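Local coordinates for protein haloacid dehalogenase-like hydrolase (Bacteroides thetaiotaomicron, PDB 1YMQ) that probably removes phosphate groups from sugar phosphates, as a magnesium-dependent phosphatase of the haloacid dehalogenase (HAD) superfamily, at residues 5-10 and 207-212; 83-88 and 148-153. One frame throughout, in Å; residues are numbered along the deposited sequence.

Interaction 1: 5-10 and 207-212. With MG (magnesium ion), chain B; SO4 (sulfate ion), chain D.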
ATOM      1  N   LEU A   5       0.088   8.879  12.562  1.00 13.71           N
ATOM      2  CA  LEU A   5      -0.620   9.112  11.342  1.00 12.17           C
ATOM      3  C   LEU A   5      -0.147   8.074  10.339  1.00 15.49           C
ATOM      4  O   LEU A   5       1.059   7.841  10.222  1.00 15.13           O
ATOM      5  CB  LEU A   5      -0.273  10.522  10.780  1.00 11.76           C
ATOM      6  CG  LEU A   5      -0.500  11.658  11.781  1.00 11.43           C
ATOM      7  CD1 LEU A   5      -0.034  12.976  11.150  1.00 12.77           C
ATOM      8  CD2 LEU A   5      -2.032  11.752  12.178  1.00 12.23           C
ATOM      9  N   PHE A   6      -1.093   7.486   9.609  1.00 12.10           N
ATOM     10  CA  PHE A   6      -0.718   6.488   8.624  1.00 12.77           C
ATOM     11  C   PHE A   6      -1.248   6.935   7.266  1.00 10.71           C
ATOM     12  O   PHE A   6      -2.469   7.051   7.084  1.00 13.75           O
ATOM     13  CB  PHE A   6      -1.343   5.129   9.006  1.00 11.65           C
ATOM     14  CG  PHE A   6      -0.779   4.610  10.281  1.00 13.86           C
ATOM     15  CD1 PHE A   6      -1.370   4.948  11.507  1.00 10.71           C
ATOM     16  CD2 PHE A   6       0.329   3.802  10.272  1.00 12.82           C
ATOM     17  CE1 PHE A   6      -0.837   4.428  12.693  1.00 14.61           C
ATOM     18  CE2 PHE A   6       0.875   3.282  11.446  1.00 12.46           C
ATOM     19  CZ  PHE A   6       0.274   3.596  12.675  1.00 12.54           C
ATOM     20  N   PHE A   7      -0.331   7.095   6.319  1.00 13.10           N
ATOM     21  CA  PHE A   7      -0.698   7.561   4.987  1.00 12.20           C
ATOM     22  C   PHE A   7      -0.418   6.571   3.886  1.00 12.25           C
ATOM     23  O   PHE A   7       0.709   6.098   3.720  1.00 14.26           O
ATOM     24  CB  PHE A   7       0.109   8.839   4.612  1.00 12.77           C
ATOM     25  CG  PHE A   7      -0.109   9.979   5.519  1.00 10.27           C
ATOM     26  CD1 PHE A   7       0.746  10.226   6.583  1.00 12.80           C
ATOM     27  CD2 PHE A   7      -1.187  10.869   5.286  1.00 12.81           C
ATOM     28  CE1 PHE A   7       0.541  11.349   7.433  1.00 15.71           C
ATOM     29  CE2 PHE A   7      -1.411  11.980   6.100  1.00 13.74           C
ATOM     30  CZ  PHE A   7      -0.569  12.233   7.172  1.00 15.26           C
ATOM     31  N   ASP A   8      -1.435   6.332   3.084  1.00 13.03           N
ATOM     32  CA  ASP A   8      -1.266   5.549   1.867  1.00 13.23           C
ATOM     33  C   ASP A   8      -0.482   6.511   0.932  1.00 13.97           C
ATOM     34  O   ASP A   8      -0.509   7.739   1.111  1.00 13.30           O
ATOM     35  CB  ASP A   8      -2.645   5.279   1.267  1.00 16.99           C
ATOM     36  CG  ASP A   8      -2.553   4.769  -0.106  1.00 26.27           C
ATOM     37  OD1 ASP A   8      -3.289   5.307  -0.945  1.00 23.98           O
ATOM     38  OD2 ASP A   8      -1.714   3.847  -0.323  1.00 25.45           O
ATOM     39  N   ILE A   9       0.197   5.986  -0.077  1.00 15.10           N
ATOM     40  CA  ILE A   9       0.954   6.886  -0.960  1.00 16.62           C
ATOM     41  C   ILE A   9       0.136   7.376  -2.154  1.00 17.21           C
ATOM     42  O   ILE A   9      -0.278   8.541  -2.204  1.00 15.28           O
ATOM     43  CB  ILE A   9       2.229   6.183  -1.533  1.00 12.66           C
ATOM     44  CG1 ILE A   9       3.186   5.851  -0.388  1.00 14.63           C
ATOM     45  CG2 ILE A   9       2.967   7.131  -2.561  1.00 15.29           C
ATOM     46  CD1 ILE A   9       4.482   5.016  -0.805  1.00 13.96           C
ATOM     47  N   ASP A  10      -0.115   6.473  -3.090  1.00 15.69           N
ATOM     48  CA  ASP A  10      -0.774   6.814  -4.343  1.00 20.08           C
ATOM     49  C   ASP A  10      -2.238   7.220  -4.234  1.00 17.80           C
ATOM     50  O   ASP A  10      -3.084   6.420  -3.909  1.00 17.55           O
ATOM     51  CB  ASP A  10      -0.591   5.668  -5.353  1.00 24.65           C
ATOM     52  CG  ASP A  10       0.868   5.323  -5.553  1.00 30.55           C
ATOM     53  OD1 ASP A  10       1.620   6.174  -6.077  1.00 26.40           O
ATOM     54  OD2 ASP A  10       1.279   4.214  -5.151  1.00 33.84           O
ATOM     55  N   MET A 207      -4.566   7.596  13.401  1.00 12.46           N
ATOM     56  CA  MET A 207      -5.389   8.176  12.336  1.00 13.46           C
ATOM     57  C   MET A 207      -4.827   7.683  11.013  1.00 15.08           C
ATOM     58  O   MET A 207      -3.600   7.655  10.826  1.00 14.82           O
ATOM     59  CB  MET A 207      -5.334   9.704  12.377  1.00 16.24           C
ATOM     60  CG  MET A 207      -6.265  10.349  11.420  1.00 13.97           C
ATOM     61  SD  MET A 207      -6.152  12.214  11.572  1.00 21.17           S
ATOM     62  CE  MET A 207      -7.077  12.438  13.136  1.00 22.20           C
ATOM     63  N   SER A 208      -5.701   7.227  10.120  1.00 12.99           N
ATOM     64  CA  SER A 208      -5.209   6.729   8.834  1.00 13.78           C
ATOM     65  C   SER A 208      -5.862   7.514   7.704  1.00 12.10           C
ATOM     66  O   SER A 208      -6.922   8.129   7.898  1.00 10.02           O
ATOM     67  CB  SER A 208      -5.490   5.225   8.690  1.00 13.32           C
ATOM     68  OG  SER A 208      -6.894   4.962   8.805  1.00 15.65           O
ATOM     69  N   PHE A 209      -5.184   7.533   6.552  1.00 10.55           N
ATOM     70  CA  PHE A 209      -5.657   8.283   5.408  1.00 10.70           C
ATOM     71  C   PHE A 209      -5.497   7.387   4.197  1.00 11.48           C
ATOM     72  O   PHE A 209      -4.430   6.823   3.981  1.00 11.19           O
ATOM     73  CB  PHE A 209      -4.842   9.556   5.151  1.00 15.14           C
ATOM     74  CG  PHE A 209      -4.737  10.499   6.326  1.00 15.29           C
ATOM     75  CD1 PHE A 209      -3.935  10.174   7.431  1.00 17.86           C
ATOM     76  CD2 PHE A 209      -5.463  11.693   6.322  1.00 14.29           C
ATOM     77  CE1 PHE A 209      -3.858  11.028   8.539  1.00 16.92           C
ATOM     78  CE2 PHE A 209      -5.399  12.569   7.432  1.00 14.13           C
ATOM     79  CZ  PHE A 209      -4.613  12.241   8.519  1.00 13.43           C
ATOM     80  N   GLY A 210      -6.551   7.296   3.392  1.00 16.47           N
ATOM     81  CA  GLY A 210      -6.492   6.443   2.211  1.00 12.49           C
ATOM     82  C   GLY A 210      -7.507   6.767   1.136  1.00 13.27           C
ATOM     83  O   GLY A 210      -8.503   7.449   1.393  1.00 14.01           O
ATOM     84  N   ASP A 211      -7.279   6.242  -0.077  1.00 12.93           N
ATOM     85  CA  ASP A 211      -8.216   6.479  -1.190  1.00 15.51           C
ATOM     86  C   ASP A 211      -8.637   5.185  -1.906  1.00 15.98           C
ATOM     87  O   ASP A 211      -9.438   5.252  -2.793  1.00 15.23           O
ATOM     88  CB  ASP A 211      -7.547   7.332  -2.287  1.00 16.14           C
ATOM     89  CG  ASP A 211      -6.511   6.552  -3.042  1.00 20.76           C
ATOM     90  OD1 ASP A 211      -5.668   5.898  -2.398  1.00 21.85           O
ATOM     91  OD2 ASP A 211      -6.532   6.595  -4.284  1.00 21.13           O
ATOM     92  N   GLY A 212      -8.095   4.035  -1.504  1.00 16.12           N
ATOM     93  CA  GLY A 212      -8.357   2.811  -2.240  1.00 19.15           C
ATOM     94  C   GLY A 212      -8.879   1.624  -1.470  1.00 17.02           C
ATOM     95  O   GLY A 212      -8.900   1.614  -0.251  1.00 15.90           O
TER
HETATM   96 MG    MG B 262      -3.866   4.534  -2.905  1.00 11.04          MG
HETATM   97  S   SO4 D 301      -0.724   2.544  -2.603  1.00 48.64           S
HETATM   98  O1  SO4 D 301       0.199   3.432  -1.861  1.00 27.91           O
HETATM   99  O2  SO4 D 301      -1.885   3.374  -3.125  1.00 37.47           O
HETATM  100  O3  SO4 D 301       0.055   1.959  -3.761  1.00 43.24           O
HETATM  101  O4  SO4 D 301      -1.297   1.404  -1.799  1.00 24.03           O
HETATM  102  O   HOH W   1      -5.119   4.323  -4.886  1.00 24.40           O
HETATM  103  O   HOH W   2      -4.859   2.650  -1.977  1.00 27.30           O

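Interaction 2: 83-88 and 148-153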
ATOM      1  N   SER A  83       6.163 -11.259   6.387  1.00 22.62           N
ATOM      2  CA  SER A  83       5.574 -12.557   6.267  1.00 23.77           C
ATOM      3  C   SER A  83       5.764 -13.091   4.866  1.00 24.35           C
ATOM      4  O   SER A  83       6.300 -12.433   4.002  1.00 28.78           O
ATOM      5  CB  SER A  83       4.070 -12.513   6.555  1.00 24.13           C
ATOM      6  OG  SER A  83       3.469 -11.686   5.568  1.00 35.69           O
ATOM      7  N   ALA A  84       5.298 -14.301   4.659  1.00 21.83           N
ATOM      8  CA  ALA A  84       5.406 -14.924   3.363  1.00 21.80           C
ATOM      9  C   ALA A  84       4.120 -15.667   3.130  1.00 21.61           C
ATOM     10  O   ALA A  84       3.460 -16.143   4.058  1.00 24.39           O
ATOM     11  CB  ALA A  84       6.626 -15.880   3.354  1.00 27.23           C
ATOM     12  N   ILE A  85       3.746 -15.740   1.872  1.00 20.78           N
ATOM     13  CA  ILE A  85       2.552 -16.412   1.426  1.00 15.82           C
ATOM     14  C   ILE A  85       2.746 -17.925   1.393  1.00 21.85           C
ATOM     15  O   ILE A  85       3.827 -18.405   1.022  1.00 19.99           O
ATOM     16  CB  ILE A  85       2.244 -15.956   0.013  1.00 15.95           C
ATOM     17  CG1 ILE A  85       1.967 -14.448   0.053  1.00 18.04           C
ATOM     18  CG2 ILE A  85       1.070 -16.765  -0.607  1.00 13.20           C
ATOM     19  CD1 ILE A  85       1.859 -13.821  -1.332  1.00 19.54           C
ATOM     20  N   PRO A  86       1.731 -18.685   1.800  1.00 20.36           N
ATOM     21  CA  PRO A  86       1.852 -20.156   1.767  1.00 22.87           C
ATOM     22  C   PRO A  86       2.319 -20.599   0.374  1.00 19.19           C
ATOM     23  O   PRO A  86       1.692 -20.276  -0.663  1.00 19.94           O
ATOM     24  CB  PRO A  86       0.441 -20.632   2.046  1.00 19.14           C
ATOM     25  CG  PRO A  86      -0.071 -19.588   3.044  1.00 23.64           C
ATOM     26  CD  PRO A  86       0.512 -18.255   2.536  1.00 23.66           C
ATOM     27  N   GLN A  87       3.381 -21.392   0.333  1.00 21.93           N
ATOM     28  CA  GLN A  87       3.911 -21.777  -0.989  1.00 19.21           C
ATOM     29  C   GLN A  87       2.892 -22.372  -1.927  1.00 21.03           C
ATOM     30  O   GLN A  87       2.947 -22.140  -3.131  1.00 19.75           O
ATOM     31  CB  GLN A  87       5.103 -22.742  -0.850  1.00 28.65           C
ATOM     32  CG  GLN A  87       6.144 -22.565  -1.960  1.00 28.44           C
ATOM     33  CD  GLN A  87       6.744 -21.159  -1.906  1.00 32.06           C
ATOM     34  OE1 GLN A  87       6.980 -20.637  -0.817  1.00 27.22           O
ATOM     35  NE2 GLN A  87       7.000 -20.548  -3.066  1.00 25.75           N
ATOM     36  N   GLU A  88       1.948 -23.146  -1.406  1.00 19.77           N
ATOM     37  CA  GLU A  88       0.970 -23.768  -2.277  1.00 25.13           C
ATOM     38  C   GLU A  88       0.075 -22.749  -2.950  1.00 26.25           C
ATOM     39  O   GLU A  88      -0.446 -22.972  -4.049  1.00 21.00           O
ATOM     40  CB  GLU A  88       0.110 -24.753  -1.476  1.00 32.52           C
ATOM     41  CG  GLU A  88       0.822 -26.071  -1.241  1.00 52.66           C
ATOM     42  CD  GLU A  88      -0.022 -27.108  -0.517  1.00 66.49           C
ATOM     43  OE1 GLU A  88      -1.227 -27.251  -0.839  1.00 70.90           O
ATOM     44  OE2 GLU A  88       0.536 -27.798   0.371  1.00 74.75           O
ATOM     45  N   ILE A 148       6.648 -12.626  -0.510  1.00 14.97           N
ATOM     46  CA  ILE A 148       5.952 -11.794   0.467  1.00 16.58           C
ATOM     47  C   ILE A 148       4.652 -11.246  -0.105  1.00 15.56           C
ATOM     48  O   ILE A 148       3.622 -11.181   0.595  1.00 17.11           O
ATOM     49  CB  ILE A 148       6.897 -10.676   0.924  1.00 14.23           C
ATOM     50  CG1 ILE A 148       8.149 -11.346   1.499  1.00 18.80           C
ATOM     51  CG2 ILE A 148       6.163  -9.728   1.961  1.00 17.19           C
ATOM     52  CD1 ILE A 148       9.237 -10.418   2.049  1.00 20.47           C
ATOM     53  N   GLN A 149       4.689 -10.835  -1.375  1.00 16.90           N
ATOM     54  CA  GLN A 149       3.498 -10.350  -2.002  1.00 15.09           C
ATOM     55  C   GLN A 149       3.511 -10.689  -3.522  1.00 15.86           C
ATOM     56  O   GLN A 149       4.559 -10.659  -4.142  1.00 18.19           O
ATOM     57  CB  GLN A 149       3.434  -8.800  -1.843  1.00 12.64           C
ATOM     58  CG  GLN A 149       2.263  -8.129  -2.590  1.00 16.34           C
ATOM     59  CD  GLN A 149       2.024  -6.620  -2.125  1.00 16.78           C
ATOM     60  OE1 GLN A 149       1.449  -6.402  -1.092  1.00 20.12           O
ATOM     61  NE2 GLN A 149       2.466  -5.681  -2.982  1.00 18.00           N
ATOM     62  N   MET A 150       2.347 -11.038  -4.065  1.00 15.80           N
ATOM     63  CA  MET A 150       2.297 -11.248  -5.521  1.00 19.03           C
ATOM     64  C   MET A 150       1.222 -10.316  -6.045  1.00 20.13           C
ATOM     65  O   MET A 150       0.183 -10.045  -5.390  1.00 18.86           O
ATOM     66  CB  MET A 150       2.005 -12.723  -5.908  1.00 24.20           C
ATOM     67  CG  MET A 150       1.231 -13.511  -4.977  1.00 33.60           C
ATOM     68  SD  MET A 150       1.238 -15.317  -5.475  1.00 22.51           S
ATOM     69  CE  MET A 150      -0.178 -15.808  -4.476  1.00 15.00           C
ATOM     70  N   THR A 151       1.501  -9.770  -7.219  1.00 19.02           N
ATOM     71  CA  THR A 151       0.575  -8.822  -7.824  1.00 20.20           C
ATOM     72  C   THR A 151       0.161  -9.267  -9.227  1.00 22.16           C
ATOM     73  O   THR A 151       0.821  -8.898 -10.254  1.00 19.36           O
ATOM     74  CB  THR A 151       1.245  -7.445  -7.883  1.00 25.09           C
ATOM     75  OG1 THR A 151       1.471  -6.986  -6.550  1.00 23.58           O
ATOM     76  CG2 THR A 151       0.361  -6.437  -8.638  1.00 19.92           C
ATOM     77  N   PRO A 152      -0.890 -10.086  -9.307  1.00 19.69           N
ATOM     78  CA  PRO A 152      -1.397 -10.577 -10.586  1.00 19.92           C
ATOM     79  C   PRO A 152      -2.170  -9.459 -11.284  1.00 24.73           C
ATOM     80  O   PRO A 152      -2.941  -8.690 -10.638  1.00 19.54           O
ATOM     81  CB  PRO A 152      -2.338 -11.708 -10.166  1.00 16.41           C
ATOM     82  CG  PRO A 152      -2.853 -11.216  -8.841  1.00 21.23           C
ATOM     83  CD  PRO A 152      -1.590 -10.755  -8.189  1.00 18.61           C
ATOM     84  N   PHE A 153      -1.975  -9.362 -12.594  1.00 22.60           N
ATOM     85  CA  PHE A 153      -2.677  -8.358 -13.352  1.00 27.21           C
ATOM     86  C   PHE A 153      -3.962  -8.995 -13.830  1.00 28.68           C
ATOM     87  O   PHE A 153      -4.115  -9.282 -15.018  1.00 31.81           O
ATOM     88  CB  PHE A 153      -1.793  -7.848 -14.507  1.00 26.06           C
ATOM     89  CG  PHE A 153      -0.780  -6.825 -14.079  1.00 32.74           C
ATOM     90  CD1 PHE A 153       0.271  -7.169 -13.225  1.00 28.30           C
ATOM     91  CD2 PHE A 153      -0.927  -5.486 -14.455  1.00 29.93           C
ATOM     92  CE1 PHE A 153       1.174  -6.194 -12.749  1.00 31.60           C
ATOM     93  CE2 PHE A 153      -0.053  -4.515 -13.989  1.00 34.84           C
ATOM     94  CZ  PHE A 153       1.010  -4.866 -13.132  1.00 35.60           C
TER
HETATM   95  O   HOH W   3       2.485 -12.165   2.776  1.00 15.68           O

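Interaction 1: 5-10 and 207-212
Phe7 and Phe209 form an offset (parallel-displaced) stack, centroids 4.5 Å apart and planes 16° from parallel. Phe7 CE2 sits over one face of the Phe209 ring, toward its rim, 3.4 Å from Phe209 CD1. On the same side of the sheet, Leu5 CD2 packs 3.9 Å from Met207 CB and also reaches the edge of the Phe209 ring; helix 250-257 covers this side.

Backbone hydrogen bonds join the strands in parallel register, axes 4.7 Å apart: Phe6 N to Met207 O, Phe209 N to Phe6 O (2.8 Å, C=O...N 175°) and Asp8 N to Phe209 O. They belong to the parallel core of the Rossmann-like HAD fold, whose two metal-binding loops leave adjacent strand ends here.

Metal coordination closes that end. One magnesium ion takes Asp8 OD1 (2.2 Å), the backbone oxygen Asp10 O, Asp211 OD1, sulfate O2 and two waters. Asp8 CG lies anti to the backbone N (chi1 167°), sending its carboxylate toward the 207-212 loop; OD1 stands 2.8 Å from Asp211 OD1, a closeness explained by the shared ion. Ile9 N and Asp10 N both donate to sulfate O1, while Asp8 OD2 forms a salt bridge with Lys188 and Asp10 OD2 one with Arg45.

Interaction 2: 83-88 and 148-153
Ile85 reaches across to Met150 with its terminal methyl: CD1 lies 3.7 Å from Met150 CG, the two side chains crossing at a slant. The same methyl is 3.9 Å from Gln149 CA, and Ile85 CG1 rests 3.7 Å from the carbonyl oxygen Ile148 O. With CG1 anti to its own carbonyl carbon (chi1 -63°), the extended chi2 of 171° carries CD1 out toward Met150 CG and Gln149 CA. Nearer the start of 83-88, the backbone oxygen Ser83 O lies between the branches of Ile148, 3.3 Å from CG1 and 3.4 Å from CG2.

One water supplies the polar link, donating to Ser83 OG (3.0 Å) and to Ile148 O (2.6 Å); Asp186 also hydrogen-bonds Ser83 OG. Farther out, a backbone bond ties Ile85 to Val147, and Met93 of helix 87-100 touches Met150. Ile148 and Gln149 both face Val107 in a classic beta bulge, while Pro86 occupies the N-cap of the helix.

Cutting Ile85 back to an alanine removes the branch that meets Met150 CG and would probably leave that methylene and the Ile148 carbonyl without their apolar cover. Thus apolar side-chain packing and a single bridging water join the segments, the water satisfying a main-chain carbonyl beside the hydrocarbon contacts.

Interaction 2 is nested in sequence within the loop closed by interaction 1, yet the two do not touch: their centres are 23 Å apart and their nearest atoms about 10 Å. Interaction 1 lies in the large mixed sheet and carries the magnesium site; interaction 2 joins the lead-in to helix 87-100 with strand 149-152 of the antiparallel sheet that also holds 104-107 and 112-115, in a region resembling the cap of HAD phosphatases. Gln149 brings the regions closest, its side chain about 10 Å from that of Asp10 and about 12 Å from the magnesium ion of interaction 1. It also hydrogen-bonds Gly44 O, whose residue binds the sulfate through its backbone N, giving an indirect connection to the anion site.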